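Local structure of malonyl acyl carrier protein transacylase (Streptococcus pneumoniae, 3IM8) at residues K3-F8 / A264-F269; P83-G88 / T223-G228; N268-G273 / H290-E295; A157-P162 / R253-I258. The protein probably catalyses transfer of the malonyl group from malonyl-CoA to holo acyl carrier protein, a step that feeds fatty acid synthesis. All blocks are in the same frame, centred on the assembly; numbering follows the deposited sequence.

Interaction 1: K3-F8 / A264-F269; sequences KTAFLF and AGISNF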
# COMPACT_ATOMS: atom_id res chain seq x y z
N LYS A 3 -13.08 17.37 3.16
CA LYS A 3 -12.18 18.20 2.29
C LYS A 3 -10.84 17.51 1.86
O LYS A 3 -10.57 17.40 0.67
CB LYS A 3 -11.96 19.59 2.91
CG LYS A 3 -11.99 20.70 1.91
CD LYS A 3 -12.22 22.05 2.56
CE LYS A 3 -11.91 23.08 1.53
NZ LYS A 3 -10.69 22.58 0.82
N THR A 4 -10.01 17.03 2.78
CA THR A 4 -8.69 16.46 2.38
C THR A 4 -8.53 14.97 2.77
O THR A 4 -8.87 14.58 3.89
CB THR A 4 -7.50 17.29 2.98
OG1 THR A 4 -7.52 18.60 2.45
CG2 THR A 4 -6.12 16.67 2.63
N ALA A 5 -8.03 14.13 1.83
CA ALA A 5 -7.59 12.74 2.15
C ALA A 5 -6.06 12.53 2.04
O ALA A 5 -5.44 13.02 1.10
CB ALA A 5 -8.31 11.74 1.26
N PHE A 6 -5.47 11.83 3.03
CA PHE A 6 -4.06 11.39 2.96
C PHE A 6 -4.04 9.96 2.37
O PHE A 6 -4.79 9.07 2.81
CB PHE A 6 -3.35 11.44 4.32
CG PHE A 6 -3.06 12.85 4.85
CD1 PHE A 6 -3.52 14.00 4.19
CD2 PHE A 6 -2.34 13.01 6.02
CE1 PHE A 6 -3.23 15.29 4.71
CE2 PHE A 6 -2.04 14.27 6.54
CZ PHE A 6 -2.50 15.42 5.89
N LEU A 7 -3.18 9.77 1.38
CA LEU A 7 -3.07 8.50 0.70
C LEU A 7 -1.68 7.96 1.05
O LEU A 7 -0.67 8.57 0.71
CB LEU A 7 -3.18 8.73 -0.78
CG LEU A 7 -4.50 9.35 -1.25
CD1 LEU A 7 -4.45 9.57 -2.75
CD2 LEU A 7 -5.77 8.57 -0.85
N PHE A 8 -1.61 6.80 1.69
CA PHE A 8 -0.28 6.33 2.15
C PHE A 8 0.41 5.32 1.20
O PHE A 8 -0.18 4.35 0.80
CB PHE A 8 -0.38 5.77 3.55
CG PHE A 8 -0.68 6.80 4.62
CD1 PHE A 8 -1.97 7.27 4.81
CD2 PHE A 8 0.32 7.24 5.48
CE1 PHE A 8 -2.25 8.20 5.82
CE2 PHE A 8 0.06 8.14 6.48
CZ PHE A 8 -1.23 8.64 6.66
N ALA A 264 -17.51 11.14 -0.84
CA ALA A 264 -17.60 11.68 0.53
C ALA A 264 -17.30 13.15 0.51
O ALA A 264 -17.20 13.80 1.57
CB ALA A 264 -16.67 10.97 1.52
N GLY A 265 -17.18 13.68 -0.71
CA GLY A 265 -16.88 15.08 -0.95
C GLY A 265 -15.44 15.49 -0.73
O GLY A 265 -15.17 16.67 -0.49
N ILE A 266 -14.48 14.57 -0.82
CA ILE A 266 -13.11 15.07 -0.59
C ILE A 266 -12.55 15.74 -1.87
O ILE A 266 -12.65 15.16 -2.95
CB ILE A 266 -12.12 14.06 0.14
CG1 ILE A 266 -11.14 13.44 -0.83
CG2 ILE A 266 -12.80 13.02 1.02
CD1 ILE A 266 -10.00 14.35 -1.07
N SER A 267 -11.99 16.95 -1.74
CA SER A 267 -11.48 17.73 -2.90
C SER A 267 -9.96 17.63 -3.18
O SER A 267 -9.52 17.56 -4.36
CB SER A 267 -11.89 19.21 -2.78
OG SER A 267 -11.48 19.75 -1.53
N ASN A 268 -9.19 17.59 -2.10
CA ASN A 268 -7.75 17.71 -2.09
C ASN A 268 -7.08 16.34 -1.72
O ASN A 268 -7.46 15.71 -0.74
CB ASN A 268 -7.45 18.73 -0.99
CG ASN A 268 -6.27 19.61 -1.28
OD1 ASN A 268 -5.36 19.75 -0.44
ND2 ASN A 268 -6.26 20.23 -2.47
N PHE A 269 -6.08 15.88 -2.48
CA PHE A 269 -5.39 14.61 -2.10
C PHE A 269 -3.92 14.82 -1.77
O PHE A 269 -3.22 15.46 -2.54
CB PHE A 269 -5.52 13.50 -3.16
CG PHE A 269 -6.94 13.01 -3.38
CD1 PHE A 269 -7.41 11.89 -2.69
CD2 PHE A 269 -7.79 13.65 -4.30
CE1 PHE A 269 -8.70 11.40 -2.89
CE2 PHE A 269 -9.11 13.17 -4.52
CZ PHE A 269 -9.56 12.05 -3.82

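Interaction 2: P83-G88 / T223-G228; sequences PDMVAG and TCPLVG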
# COMPACT_ATOMS: atom_id res chain seq x y z
N PRO A 83 -5.96 15.03 8.21
CA PRO A 83 -6.82 14.47 7.13
C PRO A 83 -8.28 14.27 7.54
O PRO A 83 -8.57 14.06 8.70
CB PRO A 83 -6.16 13.11 6.84
CG PRO A 83 -5.55 12.74 8.10
CD PRO A 83 -5.00 14.03 8.69
N ASP A 84 -9.20 14.31 6.57
CA ASP A 84 -10.61 14.02 6.83
C ASP A 84 -10.95 12.56 6.57
O ASP A 84 -11.91 11.99 7.14
CB ASP A 84 -11.51 14.96 5.99
CG ASP A 84 -11.26 16.44 6.34
OD1 ASP A 84 -11.55 16.80 7.48
OD2 ASP A 84 -10.71 17.20 5.53
N MET A 85 -10.15 11.94 5.71
CA MET A 85 -10.27 10.50 5.38
C MET A 85 -8.88 9.99 5.03
O MET A 85 -8.05 10.77 4.56
CB MET A 85 -11.20 10.25 4.17
CG MET A 85 -12.60 10.77 4.32
SD MET A 85 -13.74 10.21 3.04
CE MET A 85 -13.67 8.47 3.24
N VAL A 86 -8.64 8.69 5.22
CA VAL A 86 -7.37 8.08 4.82
C VAL A 86 -7.56 6.79 4.03
O VAL A 86 -8.61 6.20 4.07
CB VAL A 86 -6.44 7.78 6.03
CG1 VAL A 86 -6.09 9.06 6.80
CG2 VAL A 86 -7.06 6.70 6.96
N ALA A 87 -6.48 6.34 3.36
CA ALA A 87 -6.39 5.06 2.68
C ALA A 87 -4.89 4.89 2.43
O ALA A 87 -4.12 5.86 2.51
CB ALA A 87 -7.15 5.10 1.31
N GLY A 88 -4.47 3.67 2.13
CA GLY A 88 -3.05 3.41 1.85
C GLY A 88 -2.96 2.15 1.01
O GLY A 88 -3.84 1.28 1.11
N THR A 223 -10.61 7.66 14.57
CA THR A 223 -10.75 9.08 14.80
C THR A 223 -11.02 9.75 13.46
O THR A 223 -11.48 10.88 13.40
CB THR A 223 -9.59 9.65 15.63
OG1 THR A 223 -8.33 9.41 14.98
CG2 THR A 223 -9.58 8.95 17.01
N CYS A 224 -10.79 9.02 12.38
CA CYS A 224 -11.22 9.51 11.09
C CYS A 224 -11.47 8.32 10.13
O CYS A 224 -10.91 7.24 10.34
CB CYS A 224 -10.22 10.53 10.58
SG CYS A 224 -9.07 9.83 9.43
N PRO A 225 -12.37 8.51 9.15
CA PRO A 225 -12.78 7.40 8.32
C PRO A 225 -11.61 6.92 7.45
O PRO A 225 -10.82 7.75 6.96
CB PRO A 225 -13.91 7.98 7.46
CG PRO A 225 -14.36 9.28 8.19
CD PRO A 225 -13.12 9.75 8.90
N LEU A 226 -11.49 5.60 7.32
CA LEU A 226 -10.49 4.93 6.46
C LEU A 226 -11.22 4.11 5.40
O LEU A 226 -12.13 3.36 5.72
CB LEU A 226 -9.59 4.02 7.30
CG LEU A 226 -8.56 3.15 6.54
CD1 LEU A 226 -7.38 2.91 7.39
CD2 LEU A 226 -9.11 1.78 6.14
N VAL A 227 -10.86 4.28 4.12
CA VAL A 227 -11.40 3.49 3.01
C VAL A 227 -10.52 2.26 2.78
O VAL A 227 -9.35 2.39 2.39
CB VAL A 227 -11.56 4.35 1.74
CG1 VAL A 227 -12.17 3.55 0.62
CG2 VAL A 227 -12.45 5.58 2.05
N GLY A 228 -11.04 1.07 3.06
CA GLY A 228 -10.22 -0.14 2.96
C GLY A 228 -9.98 -0.65 1.56
O GLY A 228 -10.81 -0.50 0.67
O HOH W 1 -6.61 1.91 2.93

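Interaction 3: N268-G273 / H290-E295; sequences NFIEIG and HLAHVE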
# COMPACT_ATOMS: atom_id res chain seq x y z
N ASN A 268 -9.19 17.59 -2.10
CA ASN A 268 -7.75 17.71 -2.09
C ASN A 268 -7.08 16.34 -1.72
O ASN A 268 -7.46 15.71 -0.74
CB ASN A 268 -7.45 18.73 -0.99
CG ASN A 268 -6.27 19.61 -1.28
OD1 ASN A 268 -5.36 19.75 -0.44
ND2 ASN A 268 -6.26 20.23 -2.47
N PHE A 269 -6.08 15.88 -2.48
CA PHE A 269 -5.39 14.61 -2.10
C PHE A 269 -3.92 14.82 -1.77
O PHE A 269 -3.22 15.46 -2.54
CB PHE A 269 -5.52 13.50 -3.16
CG PHE A 269 -6.94 13.01 -3.38
CD1 PHE A 269 -7.41 11.89 -2.69
CD2 PHE A 269 -7.79 13.65 -4.30
CE1 PHE A 269 -8.70 11.40 -2.89
CE2 PHE A 269 -9.11 13.17 -4.52
CZ PHE A 269 -9.56 12.05 -3.82
N ILE A 270 -3.46 14.31 -0.61
CA ILE A 270 -2.01 14.45 -0.25
C ILE A 270 -1.46 13.06 -0.12
O ILE A 270 -1.91 12.29 0.74
CB ILE A 270 -1.75 15.30 1.02
CG1 ILE A 270 -2.15 16.79 0.77
CG2 ILE A 270 -0.27 15.29 1.41
CD1 ILE A 270 -2.11 17.68 2.02
N GLU A 271 -0.52 12.71 -1.01
CA GLU A 271 0.10 11.39 -0.90
C GLU A 271 1.27 11.52 0.06
O GLU A 271 2.14 12.40 -0.10
CB GLU A 271 0.53 10.86 -2.28
CG GLU A 271 1.39 9.60 -2.17
CD GLU A 271 1.73 9.05 -3.50
OE1 GLU A 271 1.61 9.79 -4.50
OE2 GLU A 271 2.14 7.87 -3.57
N ILE A 272 1.30 10.65 1.06
CA ILE A 272 2.34 10.66 2.09
C ILE A 272 3.44 9.72 1.62
O ILE A 272 3.15 8.58 1.34
CB ILE A 272 1.79 10.11 3.42
CG1 ILE A 272 0.50 10.82 3.80
CG2 ILE A 272 2.91 10.15 4.55
CD1 ILE A 272 0.67 12.33 3.97
N GLY A 273 4.70 10.17 1.56
CA GLY A 273 5.77 9.39 0.93
C GLY A 273 6.16 8.18 1.78
O GLY A 273 5.60 7.99 2.85
N HIS A 290 -7.38 17.98 -6.94
CA HIS A 290 -6.21 18.66 -6.39
C HIS A 290 -5.29 17.68 -5.64
O HIS A 290 -5.71 16.95 -4.76
CB HIS A 290 -6.62 19.84 -5.49
CG HIS A 290 -7.46 20.87 -6.19
ND1 HIS A 290 -6.99 21.62 -7.25
CD2 HIS A 290 -8.72 21.30 -5.95
CE1 HIS A 290 -7.93 22.45 -7.65
NE2 HIS A 290 -9.00 22.27 -6.88
N LEU A 291 -4.03 17.68 -6.00
CA LEU A 291 -3.13 16.64 -5.57
C LEU A 291 -1.75 17.20 -5.27
O LEU A 291 -1.31 18.17 -5.90
CB LEU A 291 -3.03 15.64 -6.68
CG LEU A 291 -2.22 14.34 -6.71
CD1 LEU A 291 -2.59 13.33 -5.62
CD2 LEU A 291 -2.62 13.78 -8.08
N ALA A 292 -1.09 16.55 -4.31
CA ALA A 292 0.19 16.93 -3.79
C ALA A 292 0.73 15.67 -3.14
O ALA A 292 -0.02 14.78 -2.75
CB ALA A 292 -0.03 17.98 -2.73
N HIS A 293 2.05 15.58 -3.05
CA HIS A 293 2.66 14.51 -2.30
C HIS A 293 3.76 15.08 -1.44
O HIS A 293 4.30 16.11 -1.79
CB HIS A 293 3.18 13.44 -3.26
CG HIS A 293 4.26 13.91 -4.19
ND1 HIS A 293 5.60 13.81 -3.88
CD2 HIS A 293 4.19 14.47 -5.41
CE1 HIS A 293 6.32 14.29 -4.88
NE2 HIS A 293 5.48 14.71 -5.82
N VAL A 294 4.09 14.43 -0.32
CA VAL A 294 5.20 14.85 0.51
C VAL A 294 6.06 13.64 0.82
O VAL A 294 5.55 12.67 1.43
CB VAL A 294 4.71 15.55 1.81
CG1 VAL A 294 5.91 15.98 2.65
CG2 VAL A 294 3.94 16.78 1.49
N GLU A 295 7.33 13.67 0.38
CA GLU A 295 8.29 12.58 0.72
C GLU A 295 9.67 13.11 1.19
O GLU A 295 10.49 12.35 1.70
CB GLU A 295 8.51 11.66 -0.50
CG GLU A 295 9.27 12.35 -1.61
CD GLU A 295 9.55 11.46 -2.78
OE1 GLU A 295 9.56 10.23 -2.62
OE2 GLU A 295 9.72 12.01 -3.88
O HOH W 2 5.10 11.54 -1.45

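Interaction 4: A157-P162 / R253-I258; sequences ANYNTP and RFYESI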
# COMPACT_ATOMS: atom_id res chain seq x y z
N ALA A 157 -4.87 -8.51 -9.22
CA ALA A 157 -4.29 -8.23 -7.90
C ALA A 157 -4.47 -6.75 -7.52
O ALA A 157 -4.75 -6.43 -6.37
CB ALA A 157 -2.76 -8.60 -7.88
N ASN A 158 -4.25 -5.84 -8.48
CA ASN A 158 -4.28 -4.42 -8.16
C ASN A 158 -5.14 -3.70 -9.15
O ASN A 158 -4.77 -3.59 -10.30
CB ASN A 158 -2.87 -3.81 -8.17
CG ASN A 158 -1.95 -4.37 -7.06
OD1 ASN A 158 -1.29 -5.36 -7.25
ND2 ASN A 158 -1.92 -3.71 -5.93
N TYR A 159 -6.29 -3.22 -8.71
CA TYR A 159 -7.11 -2.31 -9.54
C TYR A 159 -6.63 -0.88 -9.30
O TYR A 159 -7.16 -0.18 -8.44
CB TYR A 159 -8.61 -2.42 -9.21
CG TYR A 159 -9.22 -3.78 -9.56
CD1 TYR A 159 -9.16 -4.86 -8.66
CD2 TYR A 159 -9.88 -3.98 -10.76
CE1 TYR A 159 -9.72 -6.10 -8.96
CE2 TYR A 159 -10.47 -5.25 -11.07
CZ TYR A 159 -10.36 -6.29 -10.15
OH TYR A 159 -10.92 -7.51 -10.39
N ASN A 160 -5.65 -0.44 -10.08
CA ASN A 160 -5.04 0.91 -9.90
C ASN A 160 -5.85 2.07 -10.50
O ASN A 160 -6.18 3.04 -9.80
CB ASN A 160 -3.56 0.94 -10.35
CG ASN A 160 -2.69 -0.14 -9.68
OD1 ASN A 160 -2.92 -0.53 -8.53
ND2 ASN A 160 -1.66 -0.58 -10.40
N THR A 161 -6.11 1.98 -11.80
CA THR A 161 -6.99 2.91 -12.54
C THR A 161 -7.93 2.10 -13.45
O THR A 161 -7.71 0.89 -13.62
CB THR A 161 -6.17 3.92 -13.39
OG1 THR A 161 -5.69 3.27 -14.57
CG2 THR A 161 -4.94 4.48 -12.57
N PRO A 162 -9.01 2.73 -14.01
CA PRO A 162 -9.84 1.97 -14.95
C PRO A 162 -9.04 1.45 -16.17
O PRO A 162 -9.47 0.49 -16.85
CB PRO A 162 -10.91 2.99 -15.38
CG PRO A 162 -11.03 3.96 -14.19
CD PRO A 162 -9.57 4.08 -13.71
N ARG A 253 -8.33 -2.54 -4.38
CA ARG A 253 -9.25 -1.85 -5.28
C ARG A 253 -9.05 -0.36 -5.05
O ARG A 253 -9.80 0.29 -4.30
CB ARG A 253 -10.70 -2.30 -5.04
CG ARG A 253 -10.93 -3.74 -5.40
CD ARG A 253 -12.41 -4.17 -5.18
NE ARG A 253 -12.61 -5.56 -5.62
CZ ARG A 253 -12.87 -5.96 -6.89
NH1 ARG A 253 -12.99 -5.08 -7.90
NH2 ARG A 253 -13.01 -7.26 -7.15
N PHE A 254 -8.00 0.17 -5.69
CA PHE A 254 -7.60 1.55 -5.44
C PHE A 254 -8.58 2.57 -6.05
O PHE A 254 -9.04 3.44 -5.33
CB PHE A 254 -6.14 1.83 -5.89
CG PHE A 254 -5.64 3.22 -5.50
CD1 PHE A 254 -5.52 4.22 -6.46
CD2 PHE A 254 -5.32 3.50 -4.16
CE1 PHE A 254 -5.07 5.48 -6.12
CE2 PHE A 254 -4.89 4.78 -3.77
CZ PHE A 254 -4.76 5.79 -4.76
N TYR A 255 -8.92 2.45 -7.34
CA TYR A 255 -9.73 3.52 -7.97
C TYR A 255 -11.13 3.60 -7.40
O TYR A 255 -11.68 4.68 -7.26
CB TYR A 255 -9.74 3.47 -9.51
CG TYR A 255 -10.31 2.23 -10.18
CD1 TYR A 255 -9.46 1.26 -10.73
CD2 TYR A 255 -11.70 2.05 -10.31
CE1 TYR A 255 -9.96 0.13 -11.38
CE2 TYR A 255 -12.22 0.93 -10.95
CZ TYR A 255 -11.34 -0.02 -11.49
OH TYR A 255 -11.83 -1.12 -12.11
N GLU A 256 -11.68 2.43 -7.03
CA GLU A 256 -13.00 2.40 -6.38
C GLU A 256 -12.93 3.11 -5.05
O GLU A 256 -13.87 3.82 -4.70
CB GLU A 256 -13.43 0.98 -6.12
CG GLU A 256 -13.82 0.24 -7.39
CD GLU A 256 -13.87 -1.24 -7.13
OE1 GLU A 256 -13.10 -2.00 -7.84
OE2 GLU A 256 -14.64 -1.60 -6.19
N SER A 257 -11.83 2.91 -4.32
CA SER A 257 -11.60 3.63 -3.07
C SER A 257 -11.52 5.16 -3.26
O SER A 257 -12.02 5.92 -2.42
CB SER A 257 -10.34 3.10 -2.38
OG SER A 257 -10.48 1.72 -2.14
N ILE A 258 -10.86 5.60 -4.33
CA ILE A 258 -10.76 7.04 -4.64
C ILE A 258 -12.16 7.60 -4.98
O ILE A 258 -12.49 8.75 -4.64
CB ILE A 258 -9.80 7.34 -5.81
CG1 ILE A 258 -8.35 6.95 -5.50
CG2 ILE A 258 -9.84 8.86 -6.14
CD1 ILE A 258 -7.71 7.75 -4.34

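Interaction 1: K3-F8 / A264-F269
Ala5 and Phe269 are bridge partners, side chains on the same face, where strand 4-8 begins to pair in parallel with strand 268-272, the two inner strands of the four-stranded parallel sheet in this acyltransferase. The tight side is the one carrying Ala5, Leu7 and Phe269. Ile266 lies here too, its CD1 held 3.5 Å above the middle of the Phe269 ring, while its CG1 and CD1 both rest on the methyl of Ala5. Phe269 has CG anti to its carbonyl carbon (chi1 -65°), which brings CD1 of the ring to 3.8 Å from CD1 of Leu7. Met261 of helix 254-263 packs on all four of these side chains, in keeping with a buried apolar layer.

The other side is looser and more polar. Thr4 and Asn268 run alongside each other there, pointing the same way, with OG1 of Thr4 3.4 Å from CB of Asn268. At the margin Lys3 reaches out past Ser267, its last torsion bent. Gly265, with positive phi, ends the preceding helix in a Schellman motif, just before strand 268-272. The backbones meet through Ala5 N to Asn268 O (3.1 Å) and through a shared acceptor: Lys3 O takes a nearly straight bond from Asn268 N at 3.1 Å, a more bent one from Ser267 N at 2.8 Å, and a weak one from Ser267 OG at 3.3 Å.

Interaction 2: P83-G88 / T223-G228
Val86 is gripped at both ends of its backbone by segment 223-228. Its N donates to Pro225 O at 2.9 Å, and its O accepts from Val227 N at 3.0 Å. Two CA-H...O contacts run beside these bonds, from Met85 CA to Pro225 O and from Leu226 CA to Val86 O. The two methyl groups of Val86 divide the work: CG1 meets SG of Cys224 at 4.0 Å, while CG2, set between the backbone N and carbonyl carbon, lies 3.7 Å from CB of Leu226 and also touches its CD1. In Met85 the bend at chi3 (60°) carries CE across to CG2 of Val227; at 3.4 Å this is closer than usual for two carbons. CD of Pro225 lies 3.1 Å from Asp84 O.

Strand 85-88 is an outermost strand of the parallel sheet, and the irregular segment 223-228 adds a single bridge, Val86 with Leu226, along its flank. Gly88 at the strand's end starts a GxSxG sequence consistent with a nucleophile elbow, which would present the predicted active-site Ser90. Beyond the bridge a water spans the two backbones, accepting from Gly88 N and lying 2.8 Å from Val227 O, to which it can donate.

Farther out, Ala96 of helix 92-99 touches both Val86 and Leu226, and Met261 and Val260 of helix 254-263 pack on Val227. At the opposite end OD2 of Asp84 accepts from Thr4 N of the neighbouring strand.

Interaction 3: N268-G273 / H290-E295
Strands 268-272 and 290-294 run parallel, 19° apart and 4.4 Å at closest approach, and five backbone bonds alternate across them, from Phe269 N to His290 O through to Gly273 N to Val294 O, beyond the last bridge. On one side of the sheet CB of Phe269 meets CD1 of Leu291 at 3.8 Å, and farther along CB of Glu271 rests on CB of His293, also at 3.8 Å. Beyond CB the side chains of this second pair cross obliquely: with its CG anti to the backbone N (chi1 170°), Glu271 extends its carboxylate to Ser279 OG and Leu278 N of helix 277-285, the connection of this beta-alpha-beta unit.

On the other side the side chains of Asn268 and His290 cross at about a right angle, with the amide and ring planes 51° apart. Ile270 follows, its CG1 4.3 Å from the methyl of Ala292 and its CG2 at the limit of contact with CG2 of Val294. Glu271 is buried, but the two donors at the start of helix 277-285, Ser279 OG and Leu278 N, would probably offset that burial and favour the carboxylate, which ties strand to crossover.

Interaction 4: A157-P162 / R253-I258
Near the predicted active site, at the edge of the mixed sheet, strand 154-161 meets the start of helix 254-263, with the side chain of Tyr159 about 8 Å from that of His199, a predicted active-site residue. The guanidinium of Arg253 lies flat over one face of the Tyr159 ring, planes 20° apart, in an off-centre cation-pi stack; NH1 comes to 3.6 Å from CE1. Its extended chain runs beside the tyrosine, and the group also forms a salt bridge to Glu256, NH1 3.1 Å from OE1, which offers its syn lone pair in the guanidinium plane; this would fix the rotation of the group. Tyr159 OH is hydrogen-bonded to OE2 of Glu142.

Tyr255 approaches beside Arg253: chi1 of 62° sets its ring between its own backbone N and carbonyl carbon, CE1 3.6 Å from Tyr159 CB, while Pro162 N lies over one ring face. Asn160 O sits in plane at the edge of Phe254, 3.6 Å from CD1. Tyr159 O accepts from Phe254 N at 2.9 Å and, weakly, from Tyr255 N. The short strand 252-253 thus pairs in parallel with strand 154-161 at the sheet edge and runs straight into helix 254-263, with Arg253 at the N-cap position.

Overall arrangement
Interactions 1, 2 and 3 belong to one parallel sheet: 1 joins its two inner strands, 3 adds the outermost strand 290-294 through shared Asn268 and Phe269, and 2 lays an irregular segment along the outermost strand 85-88 at the other side. Interaction 2 is the most buried and largely apolar; 1 and 3 each combine a buried part with exposed residues. Interaction 4, partly buried like 1 and 3, belongs to the mixed sheet and has a cation-pi stack across it, its arginine held by a salt bridge within segment 253-258. Helix 254-263 links the two regions: Ile258 packs on Phe269 and Leu7 of interaction 1, and Ser257 on Val227 of interaction 2. Interactions 2 and 3 do not touch.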